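Local coordinates for protein chorismate synthase (Campylobacter jejuni, PDB 1SQ1) that probably catalyses, with reduced FMN as cofactor, the loss of phosphate from 5-enolpyruvylshikimate-3-phosphate that yields chorismate, the branch point of aromatic amino acid synthesis, at residues K175-C180 and K184-F189; G157-N162 and K190-N195; N259-K264 and N271-I276; F168-A173 and F208-G213; V19-I24 and S124-V129. All coordinates share one frame; numbering follows the deposited sequence.

Contact 1. Residues K175-C180 and K184-F189; sequences KSEIFC and KLESDF
C180 and E186 mark the closest approach of the two backbones, their CA atoms 5.8 Å apart where the loop leaving helix 170-175 passes the first turn of helix 186-198. A chi1 of 180° turns the C180 thiol away from its own backbone N and against that turn. There SG lies 3.5 Å from E186 CB and 3.7 Å from F189 CE2, meeting the ring obliquely in a Cys sulfur-aromatic contact. I178 reaches the same phenylalanine with its CD1 at the ring edge, 3.5 Å from F189 CB. The loop is shaped by an ST turn just past the helix end: S176 OG accepts from I178 N at 3.0 Å with an angle of 159°, and more weakly from C180 N. Beyond the thiol, E177 and E186 cross at about a right angle with their carboxylates only 22° from parallel, and E177 OE1 comes 3.0 Å from E186 OE1, acceptor against acceptor. K190, one turn along the helix, forms salt bridges to E177 OE2 and E186 OE1, which probably offsets the like charges. F172 packs on C180 and E186, while I178 also touches V326 of helix 325-346.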
# COMPACT_ATOMS: atom_id res chain seq x y z
N LYS A 175 3.63 -9.36 -38.49
CA LYS A 175 2.85 -9.95 -39.57
C LYS A 175 2.51 -11.44 -39.37
O LYS A 175 1.65 -11.98 -40.06
CB LYS A 175 3.60 -9.74 -40.90
CG LYS A 175 2.74 -9.89 -42.17
CD LYS A 175 1.66 -8.80 -42.29
CE LYS A 175 0.82 -8.96 -43.57
NZ LYS A 175 1.64 -8.91 -44.82
N SER A 176 3.19 -12.09 -38.43
CA SER A 176 2.95 -13.51 -38.14
C SER A 176 1.68 -13.76 -37.34
O SER A 176 1.34 -13.00 -36.43
CB SER A 176 4.12 -14.11 -37.37
OG SER A 176 3.81 -15.43 -36.96
N GLU A 177 1.01 -14.86 -37.66
CA GLU A 177 -0.22 -15.22 -36.97
C GLU A 177 0.11 -15.71 -35.58
O GLU A 177 -0.77 -15.82 -34.73
CB GLU A 177 -0.96 -16.33 -37.73
CG GLU A 177 -0.96 -16.16 -39.24
CD GLU A 177 0.16 -16.94 -39.92
OE1 GLU A 177 1.34 -16.80 -39.50
OE2 GLU A 177 -0.13 -17.70 -40.88
N ILE A 178 1.38 -16.02 -35.34
CA ILE A 178 1.79 -16.51 -34.03
C ILE A 178 2.90 -15.68 -33.39
O ILE A 178 3.48 -16.07 -32.37
CB ILE A 178 2.20 -18.01 -34.08
CG1 ILE A 178 3.28 -18.24 -35.14
CG2 ILE A 178 0.99 -18.87 -34.39
CD1 ILE A 178 3.79 -19.67 -35.19
N PHE A 179 3.18 -14.52 -33.98
CA PHE A 179 4.20 -13.61 -33.47
C PHE A 179 5.61 -14.19 -33.50
O PHE A 179 6.46 -13.83 -32.69
CB PHE A 179 3.86 -13.18 -32.04
CG PHE A 179 2.43 -12.73 -31.87
CD1 PHE A 179 1.56 -13.41 -31.02
CD2 PHE A 179 1.93 -11.64 -32.59
CE1 PHE A 179 0.23 -13.03 -30.89
CE2 PHE A 179 0.60 -11.24 -32.46
CZ PHE A 179 -0.26 -11.94 -31.61
N CYS A 180 5.86 -15.10 -34.45
CA CYS A 180 7.16 -15.73 -34.60
C CYS A 180 8.27 -14.69 -34.76
O CYS A 180 8.09 -13.70 -35.46
CB CYS A 180 7.13 -16.65 -35.83
SG CYS A 180 8.69 -17.52 -36.18
N LYS A 184 12.67 -18.76 -39.87
CA LYS A 184 13.15 -20.07 -40.28
C LYS A 184 12.41 -21.19 -39.53
O LYS A 184 12.40 -22.35 -39.98
CB LYS A 184 14.66 -20.17 -40.05
CG LYS A 184 15.26 -21.55 -40.29
CD LYS A 184 15.07 -22.04 -41.73
CE LYS A 184 15.75 -23.40 -41.93
NZ LYS A 184 15.77 -23.86 -43.34
N LEU A 185 11.80 -20.86 -38.40
CA LEU A 185 11.07 -21.84 -37.61
C LEU A 185 9.58 -21.56 -37.57
O LEU A 185 8.83 -22.28 -36.92
CB LEU A 185 11.62 -21.88 -36.18
CG LEU A 185 12.94 -22.62 -35.89
CD1 LEU A 185 13.94 -22.41 -37.01
CD2 LEU A 185 13.51 -22.12 -34.57
N GLU A 186 9.14 -20.53 -38.28
CA GLU A 186 7.72 -20.18 -38.27
C GLU A 186 6.81 -21.31 -38.76
O GLU A 186 5.65 -21.39 -38.36
CB GLU A 186 7.50 -18.91 -39.11
CG GLU A 186 6.19 -18.17 -38.82
CD GLU A 186 5.22 -18.24 -39.97
OE1 GLU A 186 4.17 -17.56 -39.91
OE2 GLU A 186 5.49 -18.98 -40.94
N SER A 187 7.34 -22.18 -39.61
CA SER A 187 6.55 -23.30 -40.12
C SER A 187 6.50 -24.44 -39.09
O SER A 187 5.51 -25.15 -39.00
CB SER A 187 7.16 -23.84 -41.42
OG SER A 187 8.26 -24.69 -41.15
N ASP A 188 7.58 -24.60 -38.33
CA ASP A 188 7.66 -25.65 -37.32
C ASP A 188 6.76 -25.32 -36.13
O ASP A 188 6.09 -26.20 -35.58
CB ASP A 188 9.09 -25.84 -36.84
CG ASP A 188 10.04 -26.18 -37.97
OD1 ASP A 188 10.85 -27.13 -37.81
OD2 ASP A 188 9.98 -25.49 -39.02
N PHE A 189 6.75 -24.05 -35.72
CA PHE A 189 5.91 -23.68 -34.61
C PHE A 189 4.47 -24.01 -34.97
O PHE A 189 3.78 -24.70 -34.21
CB PHE A 189 6.03 -22.18 -34.30
CG PHE A 189 7.40 -21.76 -33.83
CD1 PHE A 189 8.29 -22.69 -33.29
CD2 PHE A 189 7.79 -20.43 -33.91
CE1 PHE A 189 9.55 -22.30 -32.84
CE2 PHE A 189 9.06 -20.04 -33.46
CZ PHE A 189 9.93 -20.97 -32.93

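Contact 2. Residues G157-N162 and K190-N195; sequences GTFVSN and KNEILN
F159 and E192 carry the close-packed part of this contact, and it is small. The aliphatic start of the glutamate lies against one rim of the ring, with E192 CB 3.8 Å from both F159 CD2 and F159 CE2. The chain then bends at chi2 (69°), which brings the carboxylate back alongside the phenyl group instead of out past it. E192 OE2 ends at the ring edge, near the ring plane, 3.6 Å from F159 CE2, and the planes of carboxylate and ring stand 72° apart. An oxygen at the C-H rim is electrostatically reasonable, since that rim is the positive part of a phenyl group. The other oxygen, E192 OE1, faces the backbone at G157 CA, 3.8 Å away.

G157 and T158 are the turn of a beta-hairpin that joins strand 148-156 to strand 159-160, an outermost strand of a five-stranded antiparallel sheet. Their backbone angles are close to a type II' turn, whose first corner, here at phi 67°, suits glycine. Helix 186-198 runs past this hairpin end, and E192 also packs on V156 and V203.

The other side is much looser. T158 is exposed, its OG1 4.2 Å above the centre of the F159 ring, and N191 OD1 comes no closer than 4.9 Å to F159 CE2. From the second subunit, K253 packs on T158 and V160, and R255 of that subunit makes a long, weak ion pair with the E192 OE2 that meets the ring.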
# COMPACT_ATOMS: atom_id res chain seq x y z
N GLY A 157 7.47 -25.77 -28.16
CA GLY A 157 7.78 -27.17 -28.02
C GLY A 157 9.28 -27.36 -28.01
O GLY A 157 10.00 -26.59 -27.38
N THR A 158 9.75 -28.37 -28.73
CA THR A 158 11.17 -28.69 -28.82
C THR A 158 11.86 -27.76 -29.84
O THR A 158 13.09 -27.81 -30.01
CB THR A 158 11.37 -30.18 -29.20
OG1 THR A 158 10.70 -30.47 -30.43
CG2 THR A 158 10.76 -31.07 -28.12
N PHE A 159 11.08 -26.92 -30.50
CA PHE A 159 11.61 -25.97 -31.49
C PHE A 159 11.93 -24.65 -30.81
O PHE A 159 11.04 -23.87 -30.52
CB PHE A 159 10.58 -25.74 -32.58
CG PHE A 159 10.20 -26.99 -33.30
CD1 PHE A 159 11.10 -27.62 -34.14
CD2 PHE A 159 8.96 -27.58 -33.08
CE1 PHE A 159 10.78 -28.82 -34.76
CE2 PHE A 159 8.63 -28.77 -33.69
CZ PHE A 159 9.55 -29.40 -34.53
N VAL A 160 13.21 -24.38 -30.58
CA VAL A 160 13.59 -23.13 -29.94
C VAL A 160 14.64 -22.34 -30.74
O VAL A 160 15.80 -22.75 -30.82
CB VAL A 160 14.12 -23.39 -28.51
CG1 VAL A 160 14.18 -22.10 -27.73
CG2 VAL A 160 13.23 -24.39 -27.82
N SER A 161 14.23 -21.22 -31.33
CA SER A 161 15.14 -20.41 -32.13
C SER A 161 16.46 -20.17 -31.43
O SER A 161 16.49 -19.72 -30.28
CB SER A 161 14.54 -19.04 -32.46
OG SER A 161 15.56 -18.16 -32.92
N ASN A 162 17.55 -20.44 -32.13
CA ASN A 162 18.87 -20.23 -31.56
C ASN A 162 19.55 -19.03 -32.23
O ASN A 162 20.70 -19.12 -32.67
CB ASN A 162 19.70 -21.50 -31.71
CG ASN A 162 19.96 -21.85 -33.16
OD1 ASN A 162 19.14 -21.54 -34.04
ND2 ASN A 162 21.09 -22.51 -33.43
N LYS A 190 4.02 -23.55 -36.14
CA LYS A 190 2.64 -23.78 -36.59
C LYS A 190 2.27 -25.25 -36.58
O LYS A 190 1.23 -25.65 -36.06
CB LYS A 190 2.46 -23.23 -38.01
CG LYS A 190 2.54 -21.73 -38.09
CD LYS A 190 2.30 -21.24 -39.50
CE LYS A 190 2.28 -19.72 -39.55
NZ LYS A 190 2.04 -19.23 -40.93
N ASN A 191 3.14 -26.05 -37.18
CA ASN A 191 2.98 -27.48 -37.27
C ASN A 191 2.91 -28.07 -35.86
O ASN A 191 1.98 -28.82 -35.55
CB ASN A 191 4.17 -28.06 -38.04
CG ASN A 191 4.43 -29.50 -37.71
OD1 ASN A 191 5.56 -29.88 -37.37
ND2 ASN A 191 3.40 -30.32 -37.80
N GLU A 192 3.89 -27.72 -35.03
CA GLU A 192 3.95 -28.20 -33.64
C GLU A 192 2.66 -27.89 -32.89
O GLU A 192 2.17 -28.71 -32.12
CB GLU A 192 5.15 -27.56 -32.92
CG GLU A 192 5.18 -27.81 -31.41
CD GLU A 192 5.47 -29.25 -31.05
OE1 GLU A 192 5.48 -29.59 -29.85
OE2 GLU A 192 5.71 -30.05 -31.97
N ILE A 193 2.13 -26.69 -33.13
CA ILE A 193 0.89 -26.25 -32.49
C ILE A 193 -0.29 -27.04 -33.04
O ILE A 193 -1.10 -27.59 -32.29
CB ILE A 193 0.66 -24.73 -32.71
CG1 ILE A 193 1.68 -23.94 -31.88
CG2 ILE A 193 -0.78 -24.35 -32.35
CD1 ILE A 193 1.60 -22.43 -32.05
N LEU A 194 -0.40 -27.08 -34.36
CA LEU A 194 -1.48 -27.80 -35.02
C LEU A 194 -1.43 -29.26 -34.52
O LEU A 194 -2.44 -29.80 -34.04
CB LEU A 194 -1.27 -27.76 -36.54
CG LEU A 194 -2.49 -27.49 -37.43
CD1 LEU A 194 -2.03 -27.38 -38.87
CD2 LEU A 194 -3.52 -28.58 -37.28
N ASN A 195 -0.26 -29.89 -34.60
CA ASN A 195 -0.11 -31.26 -34.15
C ASN A 195 -0.63 -31.39 -32.72
O ASN A 195 -1.38 -32.30 -32.41
CB ASN A 195 1.35 -31.69 -34.20
CG ASN A 195 1.53 -33.17 -33.93
OD1 ASN A 195 1.10 -34.01 -34.72
ND2 ASN A 195 2.14 -33.50 -32.79

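Contact 3. Residues N259-K264 and N271-I276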
# COMPACT_ATOMS: atom_id res chain seq x y z
N ASN A 259 30.62 -11.58 -18.27
CA ASN A 259 29.28 -11.02 -18.07
C ASN A 259 29.32 -9.51 -17.90
O ASN A 259 28.37 -8.80 -18.27
CB ASN A 259 28.63 -11.64 -16.83
CG ASN A 259 27.13 -11.72 -16.94
OD1 ASN A 259 26.61 -12.27 -17.91
ND2 ASN A 259 26.43 -11.18 -15.96
N ASN A 260 30.42 -9.02 -17.34
CA ASN A 260 30.62 -7.59 -17.10
C ASN A 260 30.33 -6.73 -18.32
O ASN A 260 30.84 -6.98 -19.41
CB ASN A 260 32.07 -7.37 -16.63
CG ASN A 260 32.55 -5.93 -16.84
OD1 ASN A 260 31.88 -4.97 -16.46
ND2 ASN A 260 33.73 -5.79 -17.45
N ASP A 261 29.50 -5.71 -18.13
CA ASP A 261 29.16 -4.79 -19.21
C ASP A 261 29.83 -3.45 -18.90
O ASP A 261 29.39 -2.74 -18.00
CB ASP A 261 27.64 -4.58 -19.29
CG ASP A 261 26.89 -5.86 -19.59
OD1 ASP A 261 27.29 -6.57 -20.53
OD2 ASP A 261 25.90 -6.15 -18.89
N ALA A 262 30.89 -3.11 -19.62
CA ALA A 262 31.56 -1.84 -19.35
C ALA A 262 31.27 -0.79 -20.42
O ALA A 262 30.64 -1.07 -21.44
CB ALA A 262 33.06 -2.07 -19.24
N LEU A 263 31.73 0.44 -20.15
CA LEU A 263 31.54 1.57 -21.06
C LEU A 263 32.73 2.53 -21.00
O LEU A 263 33.44 2.71 -22.00
CB LEU A 263 30.26 2.33 -20.70
CG LEU A 263 29.66 2.17 -19.29
CD1 LEU A 263 30.71 2.42 -18.23
CD2 LEU A 263 28.50 3.14 -19.14
N LYS A 264 32.93 3.13 -19.83
CA LYS A 264 34.02 4.08 -19.56
C LYS A 264 33.98 5.31 -20.46
O LYS A 264 34.57 6.35 -20.13
CB LYS A 264 35.38 3.38 -19.68
CG LYS A 264 36.58 4.22 -19.22
CD LYS A 264 36.54 4.52 -17.72
CE LYS A 264 36.63 3.24 -16.90
NZ LYS A 264 36.66 3.52 -15.43
N ASN A 271 25.48 -6.01 -23.45
CA ASN A 271 24.21 -5.88 -22.73
C ASN A 271 23.80 -7.17 -22.03
O ASN A 271 22.64 -7.58 -22.09
CB ASN A 271 23.08 -5.45 -23.69
CG ASN A 271 21.83 -5.02 -22.96
OD1 ASN A 271 21.89 -4.49 -21.85
ND2 ASN A 271 20.67 -5.22 -23.58
N HIS A 272 24.75 -7.80 -21.35
CA HIS A 272 24.47 -9.04 -20.65
C HIS A 272 23.45 -8.86 -19.56
O HIS A 272 22.65 -9.75 -19.28
CB HIS A 272 25.75 -9.59 -20.05
CG HIS A 272 26.75 -10.02 -21.07
ND1 HIS A 272 26.45 -10.92 -22.07
CD2 HIS A 272 28.05 -9.67 -21.25
CE1 HIS A 272 27.52 -11.12 -22.82
NE2 HIS A 272 28.51 -10.37 -22.35
N SER A 273 23.48 -7.68 -18.94
CA SER A 273 22.58 -7.33 -17.86
C SER A 273 21.11 -7.31 -18.25
O SER A 273 20.24 -7.38 -17.39
CB SER A 273 22.97 -5.95 -17.31
OG SER A 273 22.81 -4.97 -18.32
N GLY A 274 20.82 -7.21 -19.54
CA GLY A 274 19.43 -7.18 -19.96
C GLY A 274 18.80 -5.80 -19.86
O GLY A 274 17.62 -5.63 -20.18
N GLY A 275 19.58 -4.81 -19.42
CA GLY A 275 19.08 -3.45 -19.31
C GLY A 275 18.74 -2.99 -17.90
O GLY A 275 18.09 -1.95 -17.71
N ILE A 276 19.21 -3.75 -16.92
CA ILE A 276 18.95 -3.47 -15.51
C ILE A 276 20.21 -3.75 -14.69
O ILE A 276 20.83 -4.79 -14.85
CB ILE A 276 17.81 -4.37 -14.99
CG1 ILE A 276 16.53 -4.12 -15.79
CG2 ILE A 276 17.60 -4.14 -13.49
CD1 ILE A 276 15.35 -4.91 -15.31
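D261 and H272 share a first torsion, chi1 -61° and -66°, which sets each CG opposite the carbonyl carbon and beside the backbone N; in D261 it points the carboxylate at the backbone of segment 271-276, and in H272 it lays the imidazole next to that carboxylate. The target is a type I beta turn running from N271 to G274 and closed by G274 N to N271 O. The D261 carboxylate spans the two middle residues of the turn. H272 N donates to D261 OD1 at 2.9 Å in a fairly straight bond, from the syn side but well out of the carboxylate plane. S273 N donates to D261 OD2, also at 2.9 Å, and uses the syn lone pair; the S273 hydroxyl adds a weak bond to the same oxygen.

The imidazole lies close by, its plane 23° from that of the carboxylate. D261 OD1 approaches it obliquely, 3.3 Å from H272 CD2. At the ring edge, near its plane, the backbone oxygen N259 O lies 3.1 Å from H272 CD2. The amide of N259 leans in as well, with OD1 3.5 Å from H272 CB. The ring nitrogen H272 ND1 is hydrogen-bonded to E247.

Both segments belong to the long connection between helix 256-259 and strand 276-277, and the contact joins its two arms close to a subunit boundary: K241 of the second subunit donates to S273 O, and K293 of that subunit packs on N259. With S270 OG also bonded to OD1, the D261 carboxylate is met by several donors, which would probably favour its ionised form.

Contact 4. Residues F168-A173 and F208-G213; sequences FDFEFA and FTKVSG
F168, F170 and F208 form an aromatic cluster between the start of helix 170-175 and one face of the five-stranded antiparallel sheet that contains strand 205-212. Alternation along the strand puts F208 and K210 on this face, while T209 and V211 turn to the other, which helix 325-346 covers.

The ring contacts come first. F168 reaches over F208 with a single corner: F168 CD1 stands 3.8 Å above the F208 plane, offset toward the rim. The two centroids are 5.0 Å apart and the planes 43° from parallel, so the pair is neither a stack nor edge-to-face. F170 meets F208 rim to rim, at a longer centroid distance of 6.0 Å, with F170 CZ 3.7 Å from F208 CD2. F208 thus meets both rings of segment 168-173, and F154 of strand 148-156 extends the cluster by packing against F168 and F208.

The second kind of contact sets the lysine chain against a ring. F170 CZ also rests 3.7 Å from K210 CB. The lysine chain, bent at chi3 and again at chi4 (-71°), curls along that ring so that K210 NZ ends 3.8 Å from F170 CE2; farther out, K210 packs on E166.

Hydrogen bonding acts within segment 168-173, fixing the helix start from which F170 projects. A173 N donates to D169 O in the first turn. D169 itself is the N-cap, and its OD1 accepts from F172 N at 165°, with the amide approaching from above the carboxylate plane.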
# COMPACT_ATOMS: atom_id res chain seq x y z
N PHE A 168 16.16 -11.33 -33.48
CA PHE A 168 14.81 -11.81 -33.72
C PHE A 168 14.08 -10.78 -34.58
O PHE A 168 14.18 -9.58 -34.34
CB PHE A 168 14.06 -12.01 -32.40
CG PHE A 168 14.61 -13.11 -31.53
CD1 PHE A 168 15.26 -12.81 -30.34
CD2 PHE A 168 14.46 -14.44 -31.89
CE1 PHE A 168 15.75 -13.84 -29.52
CE2 PHE A 168 14.95 -15.46 -31.08
CZ PHE A 168 15.59 -15.16 -29.90
N ASP A 169 13.33 -11.26 -35.57
CA ASP A 169 12.62 -10.37 -36.47
C ASP A 169 11.27 -9.92 -35.94
O ASP A 169 10.28 -10.65 -36.04
CB ASP A 169 12.42 -11.05 -37.82
CG ASP A 169 12.19 -10.06 -38.93
OD1 ASP A 169 11.36 -9.14 -38.74
OD2 ASP A 169 12.83 -10.21 -39.99
N PHE A 170 11.21 -8.70 -35.42
CA PHE A 170 9.97 -8.17 -34.90
C PHE A 170 9.06 -7.73 -36.03
O PHE A 170 7.84 -7.69 -35.89
CB PHE A 170 10.24 -6.99 -33.96
CG PHE A 170 10.49 -7.40 -32.54
CD1 PHE A 170 9.42 -7.68 -31.70
CD2 PHE A 170 11.78 -7.55 -32.06
CE1 PHE A 170 9.65 -8.10 -30.40
CE2 PHE A 170 12.01 -7.97 -30.76
CZ PHE A 170 10.95 -8.24 -29.93
N GLU A 171 9.67 -7.39 -37.16
CA GLU A 171 8.90 -6.97 -38.33
C GLU A 171 8.08 -8.19 -38.75
O GLU A 171 6.87 -8.11 -38.96
CB GLU A 171 9.85 -6.53 -39.44
CG GLU A 171 10.69 -5.31 -39.07
CD GLU A 171 9.99 -4.00 -39.40
OE1 GLU A 171 9.82 -3.71 -40.61
OE2 GLU A 171 9.62 -3.26 -38.46
N PHE A 172 8.77 -9.32 -38.84
CA PHE A 172 8.16 -10.59 -39.20
C PHE A 172 7.14 -10.95 -38.11
O PHE A 172 6.05 -11.45 -38.40
CB PHE A 172 9.24 -11.67 -39.31
CG PHE A 172 8.75 -12.98 -39.89
CD1 PHE A 172 8.49 -13.10 -41.25
CD2 PHE A 172 8.52 -14.07 -39.06
CE1 PHE A 172 8.00 -14.29 -41.78
CE2 PHE A 172 8.03 -15.27 -39.58
CZ PHE A 172 7.77 -15.38 -40.94
N ALA A 173 7.50 -10.69 -36.85
CA ALA A 173 6.62 -11.01 -35.74
C ALA A 173 5.25 -10.36 -35.88
O ALA A 173 4.23 -11.02 -35.73
CB ALA A 173 7.26 -10.58 -34.43
N PHE A 208 9.59 -13.65 -25.93
CA PHE A 208 10.66 -12.65 -25.87
C PHE A 208 10.11 -11.23 -25.87
O PHE A 208 9.45 -10.81 -26.82
CB PHE A 208 11.60 -12.81 -27.06
CG PHE A 208 12.73 -11.82 -27.07
CD1 PHE A 208 13.70 -11.83 -26.08
CD2 PHE A 208 12.81 -10.86 -28.08
CE1 PHE A 208 14.75 -10.90 -26.09
CE2 PHE A 208 13.85 -9.93 -28.09
CZ PHE A 208 14.82 -9.95 -27.10
N THR A 209 10.37 -10.49 -24.80
CA THR A 209 9.90 -9.11 -24.71
C THR A 209 11.08 -8.16 -24.72
O THR A 209 11.94 -8.20 -23.84
CB THR A 209 9.12 -8.84 -23.43
OG1 THR A 209 8.02 -9.76 -23.31
CG2 THR A 209 8.60 -7.43 -23.46
N LYS A 210 11.11 -7.31 -25.73
CA LYS A 210 12.18 -6.34 -25.88
C LYS A 210 11.63 -4.94 -25.69
O LYS A 210 10.55 -4.61 -26.19
CB LYS A 210 12.79 -6.48 -27.28
CG LYS A 210 13.72 -5.35 -27.67
CD LYS A 210 14.73 -5.83 -28.69
CE LYS A 210 15.01 -4.79 -29.75
NZ LYS A 210 13.83 -4.64 -30.66
N VAL A 211 12.35 -4.13 -24.93
CA VAL A 211 11.92 -2.76 -24.69
C VAL A 211 13.05 -1.82 -25.12
O VAL A 211 14.17 -1.92 -24.63
CB VAL A 211 11.59 -2.52 -23.21
CG1 VAL A 211 10.95 -1.16 -23.03
CG2 VAL A 211 10.67 -3.61 -22.70
N SER A 212 12.73 -0.92 -26.05
CA SER A 212 13.71 0.04 -26.58
C SER A 212 13.38 1.45 -26.14
O SER A 212 12.27 1.72 -25.65
CB SER A 212 13.70 -0.00 -28.10
OG SER A 212 12.41 0.33 -28.58
N GLY A 213 14.33 2.36 -26.33
CA GLY A 213 14.14 3.74 -25.94
C GLY A 213 14.01 3.82 -24.43
O GLY A 213 13.23 4.60 -23.90

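Contact 5. Residues V19-I24 and S124-V129. With SO4 (sulfate ion), chain C.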
# COMPACT_ATOMS: atom_id res chain seq x y z
N VAL A 19 -20.16 -12.14 -19.66
CA VAL A 19 -20.71 -11.19 -20.62
C VAL A 19 -19.61 -10.21 -21.05
O VAL A 19 -19.49 -9.87 -22.23
CB VAL A 19 -21.89 -10.40 -20.00
CG1 VAL A 19 -22.42 -9.38 -21.00
CG2 VAL A 19 -23.01 -11.36 -19.61
N ALA A 20 -18.80 -9.78 -20.09
CA ALA A 20 -17.70 -8.86 -20.36
C ALA A 20 -16.81 -8.64 -19.14
O ALA A 20 -17.22 -8.87 -18.00
CB ALA A 20 -18.26 -7.53 -20.86
N VAL A 21 -15.59 -8.19 -19.39
CA VAL A 21 -14.64 -7.92 -18.32
C VAL A 21 -14.43 -6.41 -18.26
O VAL A 21 -14.96 -5.67 -19.09
CB VAL A 21 -13.28 -8.59 -18.59
CG1 VAL A 21 -13.46 -10.09 -18.69
CG2 VAL A 21 -12.68 -8.05 -19.87
N GLY A 22 -13.66 -5.94 -17.28
CA GLY A 22 -13.43 -4.51 -17.18
C GLY A 22 -12.21 -4.18 -16.35
O GLY A 22 -11.83 -4.95 -15.46
N CYS A 23 -11.58 -3.05 -16.64
CA CYS A 23 -10.41 -2.64 -15.88
C CYS A 23 -10.48 -1.16 -15.52
O CYS A 23 -11.30 -0.41 -16.07
CB CYS A 23 -9.11 -2.94 -16.65
SG CYS A 23 -8.61 -1.77 -17.92
N ILE A 24 -9.65 -0.74 -14.57
CA ILE A 24 -9.61 0.64 -14.13
C ILE A 24 -8.14 1.02 -14.03
O ILE A 24 -7.36 0.32 -13.39
CB ILE A 24 -10.26 0.81 -12.72
CG1 ILE A 24 -11.69 0.28 -12.73
CG2 ILE A 24 -10.31 2.28 -12.32
CD1 ILE A 24 -12.61 1.01 -13.69
N SER A 124 -14.79 -15.52 -12.05
CA SER A 124 -13.34 -15.40 -12.16
C SER A 124 -12.93 -14.53 -13.35
O SER A 124 -11.86 -13.91 -13.34
CB SER A 124 -12.69 -16.78 -12.33
OG SER A 124 -12.90 -17.59 -11.20
N ALA A 125 -13.78 -14.51 -14.37
CA ALA A 125 -13.55 -13.76 -15.60
C ALA A 125 -12.24 -14.15 -16.31
O ALA A 125 -11.45 -14.94 -15.79
CB ALA A 125 -13.57 -12.24 -15.31
N ARG A 126 -12.03 -13.61 -17.52
CA ARG A 126 -10.83 -13.86 -18.31
C ARG A 126 -9.93 -12.61 -18.31
O ARG A 126 -9.80 -11.91 -19.32
CB ARG A 126 -11.20 -14.26 -19.75
CG ARG A 126 -12.09 -13.28 -20.52
CD ARG A 126 -12.72 -13.95 -21.75
NE ARG A 126 -12.93 -13.05 -22.88
CZ ARG A 126 -13.85 -12.08 -22.94
NH1 ARG A 126 -14.68 -11.87 -21.92
NH2 ARG A 126 -13.94 -11.31 -24.02
N GLU A 127 -9.32 -12.34 -17.14
CA GLU A 127 -8.44 -11.21 -16.88
C GLU A 127 -7.58 -10.78 -18.06
O GLU A 127 -7.32 -9.60 -18.26
CB GLU A 127 -7.52 -11.52 -15.68
CG GLU A 127 -7.11 -12.99 -15.57
CD GLU A 127 -5.60 -13.22 -15.51
OE1 GLU A 127 -4.91 -12.97 -16.52
OE2 GLU A 127 -5.10 -13.67 -14.45
N SER A 128 -7.12 -11.77 -18.82
CA SER A 128 -6.29 -11.55 -19.99
C SER A 128 -6.73 -10.33 -20.81
O SER A 128 -5.90 -9.49 -21.16
CB SER A 128 -6.33 -12.81 -20.87
OG SER A 128 -5.52 -12.66 -22.02
N VAL A 129 -8.03 -10.24 -21.10
CA VAL A 129 -8.59 -9.13 -21.87
C VAL A 129 -8.35 -7.79 -21.16
O VAL A 129 -7.97 -6.80 -21.78
CB VAL A 129 -10.11 -9.29 -22.07
CG1 VAL A 129 -10.67 -8.09 -22.82
CG2 VAL A 129 -10.39 -10.58 -22.82
S SO4 C . -17.61 -14.82 -9.11
O1 SO4 C . -18.91 -14.11 -8.97
O2 SO4 C . -17.88 -16.27 -9.31
O3 SO4 C . -16.87 -14.27 -10.28
O4 SO4 C . -16.80 -14.64 -7.87
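V21, on strand 21-26 of a five-stranded antiparallel sheet, packs by its two methyls on the start of helix 128-143 and the residues leading into it. V21 CG2 lies 3.6 Å from V129 CG1, in the first turn of the helix. The other methyl, V21 CG1, faces the residues leading in: it is 4.0 Å from A125 CB and 3.9 Å from both R126 CG and R126 NH1. The side chains of V21 and R126 cross at about a right angle. A chi1 of 56° starts R126 between its own N and carbonyl carbon, and a bend at chi3 then brings its guanidinium back beside the valine.

Further out, V129 N donates to R126 O and ties the lead-in to the helix, whose N-cap position is E127. R126 NH2 has a long, weak ion pair with D60. V129 also packs on V82 of the neighbouring strand 78-82 and on R46, a predicted NADP contact that is held in turn by S128 OG.

S124, a predicted FMN-binding residue, opens the segment and contacts a sulfate, probably from the crystallisation liquor, which also bonds to T74 of a third subunit; S124 N donates to sulfate O3 at 3.0 Å.

In the fold
Contacts 1, 2 and 4 form one continuous patch. Contacts 1 and 2 share helix 186-198, with centres 9 Å apart; F189 CE1 of contact 1 lies 3.2 Å from F159 O of contact 2. Contact 4 touches both, through F172 and A173 against contact 1 and through F168 CE2, 3.3 Å from S161 OG of contact 2. Contact 3 stands apart, its nearest atoms about 7 Å from contact 4, but like contact 2 it meets the second subunit. Contact 5 lies across the chain's centre from contacts 3 and 4, its centre about 39 Å from that of contact 3. It includes S124 of the predicted FMN site, while the G157 position of contact 2 lies about 8 Å from the side chain of P294, another predicted FMN residue.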